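Putative uncharacterized protein (PDB 3DML) probably acts as a periplasmic thiol-disulfide oxidoreductase of the thioredoxin fold, exchanging dithiol and disulfide states in the service of bacterial sulfur oxidation. Local coordinates at residues P63-P66 with G67-L70. Sequence-based numbering, arbitrary orientation. Where two conformers were deposited one is given.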
ATOM      1  N   PRO A  63     -15.445   3.959  -5.291  1.00 15.79           N
ATOM      2  CA  PRO A  63     -15.755   4.351  -3.927  1.00 16.19           C
ATOM      3  C   PRO A  63     -14.961   3.489  -2.957  1.00 16.38           C
ATOM      4  O   PRO A  63     -14.665   2.333  -3.259  1.00 16.18           O
ATOM      5  CB  PRO A  63     -17.264   4.019  -3.789  1.00 15.61           C
ATOM      6  CG  PRO A  63     -17.774   3.936  -5.122  1.00 15.77           C
ATOM      7  CD  PRO A  63     -16.651   3.557  -6.040  1.00 16.30           C
ATOM      8  N   LEU A  64     -14.593   4.047  -1.808  1.00 16.90           N
ATOM      9  CA  LEU A  64     -13.834   3.300  -0.800  1.00 18.81           C
ATOM     10  C   LEU A  64     -14.676   2.218  -0.130  1.00 20.35           C
ATOM     11  O   LEU A  64     -15.886   2.402  -0.007  1.00 21.22           O
ATOM     12  CB  LEU A  64     -13.292   4.268   0.256  1.00 18.54           C
ATOM     13  CG  LEU A  64     -12.166   5.181  -0.234  1.00 19.55           C
ATOM     14  CD1 LEU A  64     -11.909   6.249   0.823  1.00 20.38           C
ATOM     15  CD2 LEU A  64     -10.910   4.335  -0.475  1.00 18.74           C
ATOM     16  N   PRO A  65     -14.051   1.096   0.312  1.00 21.50           N
ATOM     17  CA  PRO A  65     -14.817   0.154   1.124  1.00 22.84           C
ATOM     18  C   PRO A  65     -15.395   0.896   2.343  1.00 24.12           C
ATOM     19  O   PRO A  65     -14.759   1.815   2.886  1.00 24.16           O
ATOM     20  CB  PRO A  65     -13.777  -0.884   1.558  1.00 22.69           C
ATOM     21  CG  PRO A  65     -12.696  -0.802   0.572  1.00 22.86           C
ATOM     22  CD  PRO A  65     -12.656   0.655   0.134  1.00 21.27           C
ATOM     23  N   PRO A  66     -16.627   0.568   2.732  1.00 24.95           N
ATOM     24  CA  PRO A  66     -17.227   1.249   3.880  1.00 25.54           C
ATOM     25  C   PRO A  66     -16.362   1.221   5.156  1.00 25.00           C
ATOM     26  O   PRO A  66     -15.683   0.220   5.436  1.00 26.50           O
ATOM     27  CB  PRO A  66     -18.530   0.467   4.092  1.00 26.01           C
ATOM     28  CG  PRO A  66     -18.881   0.016   2.709  1.00 25.80           C
ATOM     29  CD  PRO A  66     -17.567  -0.380   2.103  1.00 25.72           C
ATOM     30  N   GLY A  67     -16.372   2.328   5.892  1.00 25.36           N
ATOM     31  CA  GLY A  67     -15.676   2.432   7.186  1.00 24.75           C
ATOM     32  C   GLY A  67     -14.224   2.888   7.120  1.00 23.65           C
ATOM     33  O   GLY A  67     -13.609   3.183   8.152  1.00 24.58           O
ATOM     34  N   LEU A  68     -13.674   2.945   5.911  1.00 21.89           N
ATOM     35  CA  LEU A  68     -12.250   3.213   5.708  0.50 20.57           C
ATOM     36  C   LEU A  68     -12.008   4.716   5.672  1.00 19.91           C
ATOM     37  O   LEU A  68     -12.606   5.425   4.868  1.00 20.02           O
ATOM     38  CB  LEU A  68     -11.763   2.551   4.405  0.50 20.58           C
ATOM     39  CG  LEU A  68     -10.710   1.435   4.355  0.50 21.27           C
ATOM     40  CD1 LEU A  68     -10.860   0.361   5.401  0.50 20.00           C
ATOM     41  CD2 LEU A  68     -10.661   0.809   2.966  0.50 19.81           C
ATOM     42  N   GLU A  69     -11.143   5.213   6.550  1.00 17.86           N
ATOM     43  CA  GLU A  69     -10.920   6.659   6.649  1.00 17.13           C
ATOM     44  C   GLU A  69      -9.514   7.033   6.151  1.00 15.48           C
ATOM     45  O   GLU A  69      -8.515   6.709   6.806  1.00 14.36           O
ATOM     46  CB  GLU A  69     -11.088   7.134   8.097  1.00 17.52           C
ATOM     47  CG  GLU A  69     -12.318   6.563   8.807  1.00 21.90           C
ATOM     48  CD  GLU A  69     -13.602   7.206   8.328  1.00 29.23           C
ATOM     49  OE1 GLU A  69     -13.581   8.411   8.005  1.00 31.72           O
ATOM     50  OE2 GLU A  69     -14.641   6.512   8.280  1.00 34.42           O
ATOM     51  N   LEU A  70      -9.452   7.692   4.999  1.00 13.40           N
ATOM     52  CA  LEU A  70      -8.189   8.213   4.479  1.00 13.52           C
ATOM     53  C   LEU A  70      -7.931   9.670   4.864  1.00 13.02           C
ATOM     54  O   LEU A  70      -8.876  10.473   4.967  1.00 12.23           O
ATOM     55  CB  LEU A  70      -8.139   8.113   2.952  1.00 13.79           C
ATOM     56  CG  LEU A  70      -8.299   6.743   2.280  1.00 16.02           C
ATOM     57  CD1 LEU A  70      -8.118   6.859   0.780  1.00 16.25           C
ATOM     58  CD2 LEU A  70      -7.310   5.726   2.837  1.00 18.55           C
TER
HETATM   59  O   HOH W   1     -14.874   4.817   3.477  1.00 25.44           O
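P65 and L68 occupy the ends of a type II beta turn, P65-P66-G67-L68, whose 4-to-1 bond is weak: L68 N reaches P65 O over 3.4 Å, with an N-H...O angle of 153°. P66 and G67 fill its two corners. P66 takes the second position, where the ring's restriction of phi to near -60° suits a type II turn. The phi of +89° at G67 would drive a beta carbon against P66 O, so glycine meets the demand of this corner. A water bridges the mouth of the turn, donating to P65 O at 3.1 Å and to L68 O at 2.7 Å; P65 O thus accepts from both L68 N and the water.

Two apolar pairs join the limbs. Next to the turn, L68 sets one methyl, CD2, against the P65 ring at CG and CD. P65 CD to L68 CD2, at 3.5 Å, is short for two carbons, but the closeness is doubtful: L68 has two conformers, and its chi1 in this one is not staggered. Farther from the turn, L64 and L70 both leave the backbone with CG anti to the carbonyl carbon, and their CD1 methyls then meet obliquely at 3.8 Å.

The turn lies in the loop between strands 55-59 and 79-84. L64 and L68 also touch strand 20-26, and L68 and L70 touch strand 79-84, tying the loop to the sheet of the thioredoxin-like domain. With its direct bond weak, this surface turn appears to rely on P66, the glycine corner, the water bridge and leucine contacts together.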